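Local coordinates for N-acetyltransferase domain-containing protein (Deinococcus radiodurans, PDB 3S6F) that probably acts as an N-acetyltransferase of the GNAT family and is seen with coenzyme A and calcium bound, at residues 89-97 / 118-126; 66-76 / 98-109. All blocks are in the same frame, centred on the assembly; numbering follows the deposited sequence. Where two conformers were deposited one is given.

Contact 1: 89-97 / 118-126; sequences GLGSELMRR and PFYERLGLK. With COA (coenzyme A), chain B.
F119 and S92 meet beside the pyrophosphate of coenzyme A, a worked example of a cofactor shared by two helices. The F119 ring reaches helix 90-97 because its CG stands anti to the backbone N (chi1 168°). Its CZ comes edge-on to G91 C at 3.7 Å, while CE1 lies 3.4 Å from S92 OG and also borders the cofactor's bridging O3A. S92 OG, turned beside its own backbone N (chi1 -66°), donates to COA O1A at 2.6 Å and receives a water that also donates to F119 O. The amides of G89 and G91 hold further phosphate oxygens, as in the GNAT pyrophosphate loop. Selenomethionine M95 bends at chi2 and chi3, and its CE meets the edge of the Y120 ring at 4.1 Å from CE1. F119 CD2 covers one face of that ring. L123 divides its branches, CD1 packing 3.7 Å from M95 CB and CD2 4.0 Å from S92 CB. R96 NH2 makes a salt bridge with E93 OE1 at 2.8 Å, in the guanidinium plane. S92 O lies over one face of that group. With an alanine at F119, a gap would probably open beside G91 and S92, and Y120 would lose the neighbour on that face. The axes of segments 90-97 and 118-122 cross at -51°, and the second helix ends in a Schellman motif at G124. Strand 73-81 touches both through L79, I76 and V81, L110 of strand 107-112 backs M95, Y120 and L125, and M131 of the second subunit packs on Y120.

Contact 2: 66-76 / 98-109; sequences ALSDGILAASI and VLTELGDLYMVD
L102 and L105 drive their methyls into a shallow hollow floored by A66, S68 and A74, showing how small residues on a sheet admit large ones from what covers it. L102 CD2 settles among three carbons, 3.9 Å from A66 CB and 3.7 Å from both S68 CB and A74 CB. Beside it, L105 CD1 presses on A74 CB and S68 OG, although L105 has two conformers and this tightness is doubtful; its CD2 covers the turn, 3.6 Å from G70 C. That turn is firmly shaped: D69 OD1 gathers the amides of I71, L72 and A73, and S68 OG accepts from G70 N in an ST turn. A water joins S68 OG to L102 O. I76 CD1 is the bump that fits between V98 and V108, tip to tip with V98 CG1 at 3.9 Å and as near to V108 CG1. L72 lies side by side with Y106, its CD1 3.7 Å from Y106 CB. The backbones of strands 73-75 and 107-109 run parallel alongside: M107 N bonds to L72 O at 2.9 Å, M107 O takes A74 N, A74 O takes D109 N, and D109 O receives I76 N. D109 OD2 is hydrogen-bonded to S111 OG, and OD1 makes a salt bridge to R134 NH1, both of the second subunit. Strand 73-81, helix 90-102 and strand 107-112 form a beta-alpha-beta unit, and strand 60-68 lies antiparallel beside strand 73-81; V49 and V51 of strand 49-54 touch V98, and M107 to D109 pair antiparallel with a strand of the second subunit.

Overall arrangement
Helix 90-102 ties the two contacts together: its N-terminal turns serve contact 1, where they face coenzyme A, and its C-terminal turn serves contact 2, at the far end of the same beta-alpha-beta unit. Their centres are 15 Å apart, yet they meet directly where M95 CE packs 3.8 Å from I76 CD1, so apolar packing links the two. Through I76, contact 2 comes within about 7 Å of the cofactor, nearest atom to nearest atom. Strand 107-112 then leads on to helix 117-122 and so back to contact 1. Both contacts also touch the second subunit, contact 1 through Y120 and L125 among others, contact 2 through residues that include the edge strand 107-112.

Contact 1: 89-97 / 118-126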
loop_
_atom_site.group_PDB
_atom_site.type_symbol
_atom_site.label_atom_id
_atom_site.label_comp_id
_atom_site.label_asym_id
_atom_site.label_seq_id
_atom_site.Cartn_x
_atom_site.Cartn_y
_atom_site.Cartn_z
ATOM N N GLY A 89 14.894 18.549 8.235
ATOM C CA GLY A 89 14.168 17.555 9.007
ATOM C C GLY A 89 12.701 17.400 8.677
ATOM O O GLY A 89 11.994 16.593 9.294
ATOM N N LEU A 90 12.223 18.118 7.660
ATOM C CA LEU A 90 10.790 18.095 7.347
ATOM C C LEU A 90 10.320 16.729 6.819
ATOM O O LEU A 90 9.221 16.271 7.158
ATOM C CB LEU A 90 10.430 19.244 6.437
ATOM C CG LEU A 90 8.952 19.413 6.122
ATOM C CD1 LEU A 90 8.134 19.589 7.382
ATOM C CD2 LEU A 90 8.752 20.533 5.146
ATOM N N GLY A 91 11.113 16.096 5.958
ATOM C CA GLY A 91 10.718 14.798 5.456
ATOM C C GLY A 91 10.572 13.780 6.569
ATOM O O GLY A 91 9.630 12.990 6.588
ATOM N N SER A 92 11.538 13.769 7.491
ATOM C CA SER A 92 11.475 12.872 8.639
ATOM C C SER A 92 10.261 13.172 9.511
ATOM O O SER A 92 9.594 12.248 9.995
ATOM C CB SER A 92 12.747 12.982 9.452
ATOM O OG SER A 92 13.871 12.507 8.708
ATOM N N GLU A 93 9.971 14.446 9.709
ATOM C CA GLU A 93 8.828 14.853 10.503
ATOM C C GLU A 93 7.510 14.414 9.857
ATOM O O GLU A 93 6.599 13.954 10.560
ATOM C CB GLU A 93 8.870 16.359 10.739
ATOM C CG GLU A 93 7.744 16.874 11.626
ATOM C CD GLU A 93 7.791 16.446 13.061
ATOM O OE1 GLU A 93 8.880 16.035 13.525
ATOM O OE2 GLU A 93 6.750 16.499 13.724
ATOM N N LEU A 94 7.399 14.588 8.535
ATOM C CA LEU A 94 6.224 14.118 7.821
ATOM C C LEU A 94 6.033 12.623 8.013
ATOM O O LEU A 94 4.913 12.141 8.202
ATOM C CB LEU A 94 6.337 14.486 6.348
ATOM C CG LEU A 94 6.062 15.960 6.033
ATOM C CD1 LEU A 94 6.534 16.283 4.601
ATOM C CD2 LEU A 94 4.603 16.323 6.231
HETATM N N MSE A 95 7.124 11.858 7.900
HETATM C CA MSE A 95 7.035 10.421 8.114
HETATM C C MSE A 95 6.567 10.072 9.534
HETATM O O MSE A 95 5.683 9.227 9.725
HETATM C CB MSE A 95 8.378 9.752 7.813
HETATM C CG MSE A 95 8.699 9.605 6.359
HETATM SE SE MSE A 95 7.505 8.401 5.413
HETATM C CE MSE A 95 8.000 6.759 6.390
ATOM N N ARG A 96 7.150 10.719 10.541
ATOM C CA ARG A 96 6.694 10.442 11.898
ATOM C C ARG A 96 5.199 10.773 12.042
ATOM O O ARG A 96 4.434 10.020 12.660
ATOM C CB ARG A 96 7.518 11.248 12.912
ATOM C CG ARG A 96 8.940 10.758 13.134
ATOM C CD ARG A 96 9.619 11.466 14.303
ATOM N NE ARG A 96 9.922 12.833 13.986
ATOM C CZ ARG A 96 11.052 13.227 13.391
ATOM N NH1 ARG A 96 12.034 12.361 13.089
ATOM N NH2 ARG A 96 11.174 14.515 13.130
ATOM N N ARG A 97 4.774 11.905 11.480
ATOM C CA ARG A 97 3.377 12.307 11.596
ATOM C C ARG A 97 2.439 11.363 10.860
ATOM O O ARG A 97 1.357 11.089 11.366
ATOM C CB ARG A 97 3.204 13.747 11.145
ATOM C CG ARG A 97 3.768 14.731 12.179
ATOM C CD ARG A 97 3.783 16.139 11.646
ATOM N NE ARG A 97 4.245 17.099 12.647
ATOM C CZ ARG A 97 3.444 17.798 13.441
ATOM N NH1 ARG A 97 2.126 17.698 13.381
ATOM N NH2 ARG A 97 4.006 18.665 14.283
ATOM N N PRO A 118 19.154 5.118 3.355
ATOM C CA PRO A 118 19.563 5.581 4.677
ATOM C C PRO A 118 18.570 6.526 5.365
ATOM O O PRO A 118 18.405 6.463 6.577
ATOM C CB PRO A 118 20.933 6.266 4.418
ATOM C CG PRO A 118 21.431 5.645 3.164
ATOM C CD PRO A 118 20.196 5.328 2.340
ATOM N N PHE A 119 17.863 7.342 4.588
ATOM C CA PHE A 119 16.834 8.215 5.140
ATOM C C PHE A 119 15.796 7.381 5.916
ATOM O O PHE A 119 15.373 7.745 7.003
ATOM C CB PHE A 119 16.193 9.007 3.999
ATOM C CG PHE A 119 14.929 9.719 4.393
ATOM C CD1 PHE A 119 14.978 10.970 4.969
ATOM C CD2 PHE A 119 13.687 9.180 4.168
ATOM C CE1 PHE A 119 13.822 11.630 5.374
ATOM C CE2 PHE A 119 12.560 9.869 4.585
ATOM C CZ PHE A 119 12.583 11.062 5.153
ATOM N N TYR A 120 15.376 6.292 5.303
ATOM C CA TYR A 120 14.372 5.440 5.914
ATOM C C TYR A 120 14.927 4.580 7.052
ATOM O O TYR A 120 14.255 4.353 8.058
ATOM C CB TYR A 120 13.676 4.566 4.866
ATOM C CG TYR A 120 12.839 5.367 3.906
ATOM C CD1 TYR A 120 11.668 5.971 4.342
ATOM C CD2 TYR A 120 13.179 5.507 2.569
ATOM C CE1 TYR A 120 10.864 6.736 3.488
ATOM C CE2 TYR A 120 12.364 6.260 1.700
ATOM C CZ TYR A 120 11.220 6.861 2.167
ATOM O OH TYR A 120 10.399 7.569 1.313
ATOM N N GLU A 121 16.177 4.129 6.930
ATOM C CA GLU A 121 16.785 3.356 8.014
ATOM C C GLU A 121 16.896 4.210 9.272
ATOM O O GLU A 121 16.665 3.716 10.395
ATOM C CB GLU A 121 18.141 2.799 7.609
ATOM C CG GLU A 121 17.960 1.654 6.608
ATOM C CD GLU A 121 19.234 1.007 6.118
ATOM O OE1 GLU A 121 20.251 1.736 6.031
ATOM O OE2 GLU A 121 19.176 -0.208 5.764
ATOM N N ARG A 122 17.187 5.518 9.105
ATOM C CA ARG A 122 17.301 6.361 10.302
ATOM C C ARG A 122 15.968 6.574 11.012
ATOM O O ARG A 122 15.937 6.866 12.215
ATOM C CB ARG A 122 17.974 7.688 9.966
ATOM C CG ARG A 122 19.466 7.524 9.697
ATOM C CD ARG A 122 20.188 8.862 9.405
ATOM N NE ARG A 122 21.085 8.744 8.241
ATOM C CZ ARG A 122 20.888 9.308 7.051
ATOM N NH1 ARG A 122 19.838 10.092 6.802
ATOM N NH2 ARG A 122 21.786 9.116 6.099
ATOM N N LEU A 123 14.859 6.375 10.297
ATOM C CA LEU A 123 13.528 6.409 10.899
ATOM C C LEU A 123 13.103 5.069 11.567
ATOM O O LEU A 123 11.986 4.942 12.113
ATOM C CB LEU A 123 12.493 6.806 9.853
ATOM C CG LEU A 123 12.589 8.231 9.334
ATOM C CD1 LEU A 123 11.844 8.412 8.045
ATOM C CD2 LEU A 123 12.030 9.150 10.398
ATOM N N GLY A 124 13.962 4.064 11.482
ATOM C CA GLY A 124 13.702 2.744 12.067
ATOM C C GLY A 124 13.166 1.693 11.119
ATOM O O GLY A 124 12.870 0.589 11.550
ATOM N N LEU A 125 13.040 2.017 9.842
ATOM C CA LEU A 125 12.515 1.043 8.887
ATOM C C LEU A 125 13.606 0.050 8.512
ATOM O O LEU A 125 14.793 0.392 8.504
ATOM C CB LEU A 125 11.924 1.704 7.636
ATOM C CG LEU A 125 10.582 2.431 7.849
ATOM C CD1 LEU A 125 10.697 3.731 8.621
ATOM C CD2 LEU A 125 9.898 2.681 6.492
ATOM N N LYS A 126 13.194 -1.173 8.231
ATOM C CA LYS A 126 14.076 -2.230 7.790
ATOM C C LYS A 126 13.904 -2.484 6.318
ATOM O O LYS A 126 12.981 -1.960 5.711
ATOM C CB LYS A 126 13.848 -3.471 8.662
ATOM C CG LYS A 126 14.164 -3.229 10.165
ATOM C CD LYS A 126 15.572 -2.644 10.435
ATOM C CE LYS A 126 15.862 -2.529 11.958
ATOM N NZ LYS A 126 16.652 -1.300 12.364
HETATM N N1A COA B . 20.326 10.731 -1.856
HETATM C C2A COA B . 21.071 10.638 -0.700
HETATM N N3A COA B . 20.574 11.029 0.523
HETATM C C4A COA B . 19.318 11.538 0.568
HETATM C C5A COA B . 18.556 11.670 -0.589
HETATM C C6A COA B . 19.056 11.236 -1.815
HETATM N N6A COA B . 18.340 11.307 -2.944
HETATM N N7A COA B . 17.363 12.211 -0.225
HETATM C C8A COA B . 17.386 12.421 1.109
HETATM N N9A COA B . 18.587 12.014 1.615
HETATM C C1B COA B . 19.003 12.023 3.016
HETATM C C2B COA B . 20.215 12.915 3.254
HETATM O O2B COA B . 20.932 12.303 4.282
HETATM C C3B COA B . 19.650 14.228 3.773
HETATM O O3B COA B . 20.557 14.982 4.558
HETATM P P3B COA B . 21.399 16.202 3.896
HETATM O O7A COA B . 22.209 15.597 2.777
HETATM O O8A COA B . 20.414 17.214 3.367
HETATM O O9A COA B . 22.248 16.742 5.022
HETATM C C4B COA B . 18.468 13.691 4.563
HETATM O O4B COA B . 17.993 12.571 3.827
HETATM C C5B COA B . 17.357 14.708 4.746
HETATM O O5B COA B . 16.482 14.251 5.761
HETATM P P1A COA B . 15.300 15.248 6.227
HETATM O O1A COA B . 14.636 14.558 7.366
HETATM O O2A COA B . 15.780 16.655 6.432
HETATM O O3A COA B . 14.322 15.130 4.971
HETATM P P2A COA B . 14.054 16.192 3.798
HETATM O O4A COA B . 15.341 16.642 3.218
HETATM O O5A COA B . 13.116 17.223 4.321
HETATM O O6A COA B . 13.240 15.250 2.809
HETATM C CBP COA B . 13.127 13.613 1.072
HETATM C CCP COA B . 13.775 13.994 2.393
HETATM C CDP COA B . 11.600 13.541 1.259
HETATM C CEP COA B . 13.646 12.220 0.647
HETATM C CAP COA B . 13.536 14.697 0.058
HETATM O OAP COA B . 14.904 14.578 -0.285
HETATM C C9P COA B . 12.713 14.589 -1.204
HETATM O O9P COA B . 11.530 15.184 -1.291
HETATM N N8P COA B . 13.195 13.946 -2.259
HETATM C C7P COA B . 12.439 13.815 -3.499
HETATM C C6P COA B . 11.302 12.785 -3.433
HETATM C C5P COA B . 11.784 11.508 -2.806
HETATM O O5P COA B . 12.844 11.003 -3.186
HETATM N N4P COA B . 10.990 10.990 -1.858
HETATM C C3P COA B . 11.161 9.660 -1.326
HETATM C C2P COA B . 10.064 8.774 -1.915
HETATM S S1P COA B . 10.290 8.434 -3.693
HETATM O O HOH W 1 15.445 10.211 8.371
#

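Contact 2: 66-76 / 98-109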
loop_
_atom_site.group_PDB
_atom_site.type_symbol
_atom_site.label_atom_id
_atom_site.label_comp_id
_atom_site.label_asym_id
_atom_site.label_seq_id
_atom_site.Cartn_x
_atom_site.Cartn_y
_atom_site.Cartn_z
ATOM N N ALA A 66 -0.826 7.971 2.493
ATOM C CA ALA A 66 -0.804 6.573 2.879
ATOM C C ALA A 66 -2.118 5.911 2.485
ATOM O O ALA A 66 -3.209 6.505 2.594
ATOM C CB ALA A 66 -0.535 6.377 4.368
ATOM N N LEU A 67 -1.988 4.650 2.105
ATOM C CA LEU A 67 -3.105 3.718 1.909
ATOM C C LEU A 67 -3.171 2.846 3.140
ATOM O O LEU A 67 -2.134 2.527 3.730
ATOM C CB LEU A 67 -2.842 2.841 0.680
ATOM C CG LEU A 67 -2.322 3.560 -0.573
ATOM C CD1 LEU A 67 -2.061 2.526 -1.680
ATOM C CD2 LEU A 67 -3.221 4.712 -1.050
ATOM N N SER A 68 -4.362 2.408 3.551
ATOM C CA SER A 68 -4.478 1.595 4.749
ATOM C C SER A 68 -5.798 0.837 4.757
ATOM O O SER A 68 -6.789 1.321 4.206
ATOM C CB SER A 68 -4.451 2.524 5.976
ATOM O OG SER A 68 -4.455 1.750 7.159
ATOM N N ASP A 69 -5.824 -0.324 5.432
ATOM C CA ASP A 69 -7.072 -0.988 5.761
ATOM C C ASP A 69 -7.500 -0.753 7.216
ATOM O O ASP A 69 -8.544 -1.234 7.601
ATOM C CB ASP A 69 -7.044 -2.482 5.404
ATOM C CG ASP A 69 -6.018 -3.304 6.140
ATOM O OD1 ASP A 69 -5.546 -2.871 7.235
ATOM O OD2 ASP A 69 -5.655 -4.382 5.588
ATOM N N GLY A 70 -6.674 -0.038 7.982
ATOM C CA GLY A 70 -7.026 0.257 9.358
ATOM C C GLY A 70 -6.994 -0.898 10.311
ATOM O O GLY A 70 -7.337 -0.739 11.497
ATOM N N ILE A 71 -6.588 -2.067 9.836
ATOM C CA ILE A 71 -6.619 -3.277 10.659
ATOM C C ILE A 71 -5.282 -3.978 10.708
ATOM O O ILE A 71 -4.866 -4.431 11.793
ATOM C CB ILE A 71 -7.697 -4.279 10.196
ATOM C CG1 ILE A 71 -9.087 -3.662 10.239
ATOM C CG2 ILE A 71 -7.658 -5.589 11.002
ATOM C CD1 ILE A 71 -10.178 -4.476 9.518
ATOM N N LEU A 72 -4.614 -4.114 9.564
ATOM C CA LEU A 72 -3.367 -4.880 9.484
ATOM C C LEU A 72 -2.273 -4.188 8.695
ATOM O O LEU A 72 -1.097 -4.417 9.000
ATOM C CB LEU A 72 -3.618 -6.266 8.912
ATOM C CG LEU A 72 -2.539 -7.318 9.226
ATOM C CD1 LEU A 72 -2.617 -7.752 10.678
ATOM C CD2 LEU A 72 -2.636 -8.511 8.246
ATOM N N ALA A 73 -2.610 -3.408 7.649
ATOM C CA ALA A 73 -1.611 -2.971 6.709
ATOM C C ALA A 73 -1.817 -1.580 6.145
ATOM O O ALA A 73 -2.934 -1.193 5.865
ATOM C CB ALA A 73 -1.472 -3.986 5.532
ATOM N N ALA A 74 -0.692 -0.929 5.884
ATOM C CA ALA A 74 -0.649 0.354 5.254
ATOM C C ALA A 74 0.570 0.441 4.350
ATOM O O ALA A 74 1.571 -0.254 4.530
ATOM C CB ALA A 74 -0.631 1.480 6.282
ATOM N N SER A 75 0.492 1.309 3.345
ATOM C CA SER A 75 1.654 1.626 2.539
ATOM C C SER A 75 1.699 3.106 2.222
ATOM O O SER A 75 0.681 3.790 2.200
ATOM C CB SER A 75 1.687 0.816 1.251
ATOM O OG SER A 75 0.624 1.219 0.372
ATOM N N ILE A 76 2.907 3.591 1.953
ATOM C CA ILE A 76 3.185 5.024 1.780
ATOM C C ILE A 76 3.628 5.281 0.345
ATOM O O ILE A 76 4.790 5.063 0.028
ATOM C CB ILE A 76 4.221 5.521 2.796
ATOM C CG1 ILE A 76 3.633 5.292 4.255
ATOM C CG2 ILE A 76 4.561 7.001 2.553
ATOM C CD1 ILE A 76 4.576 5.519 5.412
ATOM N N VAL A 98 2.816 10.854 9.688
ATOM C CA VAL A 98 1.903 9.948 8.980
ATOM C C VAL A 98 1.817 8.601 9.709
ATOM O O VAL A 98 0.749 7.987 9.755
ATOM C CB VAL A 98 2.249 9.795 7.488
ATOM C CG1 VAL A 98 3.400 8.832 7.206
ATOM C CG2 VAL A 98 0.990 9.389 6.710
ATOM N N LEU A 99 2.929 8.181 10.329
ATOM C CA LEU A 99 2.904 6.951 11.108
ATOM C C LEU A 99 1.969 7.112 12.313
ATOM O O LEU A 99 1.213 6.194 12.631
ATOM C CB LEU A 99 4.325 6.519 11.509
ATOM C CG LEU A 99 5.217 6.086 10.352
ATOM C CD1 LEU A 99 6.672 5.964 10.816
ATOM C CD2 LEU A 99 4.725 4.808 9.714
ATOM N N THR A 100 1.950 8.283 12.922
ATOM C CA THR A 100 1.003 8.566 14.003
ATOM C C THR A 100 -0.435 8.487 13.484
ATOM O O THR A 100 -1.323 7.882 14.128
ATOM C CB THR A 100 1.287 9.908 14.642
ATOM O OG1 THR A 100 2.588 9.842 15.258
ATOM C CG2 THR A 100 0.203 10.299 15.658
ATOM N N GLU A 101 -0.708 9.053 12.314
ATOM C CA GLU A 101 -2.072 9.001 11.748
ATOM C C GLU A 101 -2.530 7.593 11.440
ATOM O O GLU A 101 -3.698 7.248 11.587
ATOM C CB GLU A 101 -2.216 9.865 10.523
ATOM C CG GLU A 101 -2.046 11.352 10.729
ATOM C CD GLU A 101 -2.959 11.886 11.789
ATOM O OE1 GLU A 101 -4.181 11.717 11.622
ATOM O OE2 GLU A 101 -2.487 12.472 12.757
ATOM N N LEU A 102 -1.597 6.747 11.008
ATOM C CA LEU A 102 -1.902 5.372 10.659
ATOM C C LEU A 102 -2.203 4.503 11.859
ATOM O O LEU A 102 -2.954 3.528 11.748
ATOM C CB LEU A 102 -0.747 4.746 9.866
ATOM C CG LEU A 102 -0.657 5.193 8.407
ATOM C CD1 LEU A 102 0.665 4.785 7.811
ATOM C CD2 LEU A 102 -1.861 4.677 7.610
ATOM N N GLY A 103 -1.593 4.806 12.994
ATOM C CA GLY A 103 -1.685 3.972 14.170
ATOM C C GLY A 103 -0.750 2.763 14.121
ATOM O O GLY A 103 0.054 2.575 13.216
ATOM N N ASP A 104 -0.836 1.898 15.129
ATOM C CA ASP A 104 0.153 0.824 15.310
ATOM C C ASP A 104 -0.170 -0.472 14.566
ATOM O O ASP A 104 0.039 -1.555 15.061
ATOM C CB ASP A 104 0.393 0.564 16.798
ATOM C CG ASP A 104 1.225 1.665 17.459
ATOM O OD1 ASP A 104 1.940 2.421 16.753
ATOM O OD2 ASP A 104 1.182 1.714 18.693
ATOM N N LEU A 105 -0.661 -0.344 13.351
ATOM C CA LEU A 105 -0.863 -1.441 12.380
ATOM C C LEU A 105 0.292 -2.364 12.321
ATOM O O LEU A 105 1.450 -1.909 12.355
ATOM C CB LEU A 105 -0.947 -0.883 10.956
ATOM C CG LEU A 105 -2.095 0.060 10.694
ATOM C CD1 LEU A 105 -1.989 0.714 9.318
ATOM C CD2 LEU A 105 -3.463 -0.669 10.938
ATOM N N TYR A 106 0.058 -3.636 12.102
ATOM C CA TYR A 106 1.104 -4.596 11.972
ATOM C C TYR A 106 2.126 -4.270 10.887
ATOM O O TYR A 106 3.337 -4.314 11.133
ATOM C CB TYR A 106 0.489 -6.003 11.749
ATOM C CG TYR A 106 1.533 -7.076 11.519
ATOM C CD1 TYR A 106 2.587 -7.212 12.412
ATOM C CD2 TYR A 106 1.487 -7.919 10.436
ATOM C CE1 TYR A 106 3.569 -8.124 12.196
ATOM C CE2 TYR A 106 2.479 -8.884 10.219
ATOM C CZ TYR A 106 3.545 -8.953 11.129
ATOM O OH TYR A 106 4.598 -9.821 10.959
HETATM N N MSE A 107 1.645 -3.927 9.694
HETATM C CA MSE A 107 2.526 -3.705 8.543
HETATM C C MSE A 107 2.434 -2.283 8.035
HETATM O O MSE A 107 1.345 -1.810 7.738
HETATM C CB MSE A 107 2.120 -4.611 7.378
HETATM C CG MSE A 107 2.212 -6.072 7.677
HETATM SE SE MSE A 107 1.158 -7.151 6.405
HETATM C CE MSE A 107 2.016 -6.632 4.778
ATOM N N VAL A 108 3.587 -1.644 7.861
ATOM C CA VAL A 108 3.694 -0.401 7.095
ATOM C C VAL A 108 4.844 -0.605 6.136
ATOM O O VAL A 108 5.957 -0.968 6.571
ATOM C CB VAL A 108 3.957 0.831 7.950
ATOM C CG1 VAL A 108 3.962 2.083 7.069
ATOM C CG2 VAL A 108 2.862 0.967 9.064
ATOM N N ASP A 109 4.608 -0.363 4.855
ATOM C CA ASP A 109 5.590 -0.648 3.834
ATOM C C ASP A 109 5.649 0.461 2.793
ATOM O O ASP A 109 4.658 1.151 2.515
ATOM C CB ASP A 109 5.252 -1.974 3.101
ATOM C CG ASP A 109 5.292 -3.203 3.998
ATOM O OD1 ASP A 109 4.443 -3.318 4.923
ATOM O OD2 ASP A 109 6.143 -4.071 3.777
HETATM O O HOH W 2 -4.667 3.153 9.506
HETATM O O HOH W 3 -2.442 -4.599 13.110
HETATM O O HOH W 4 1.777 -3.005 4.070
#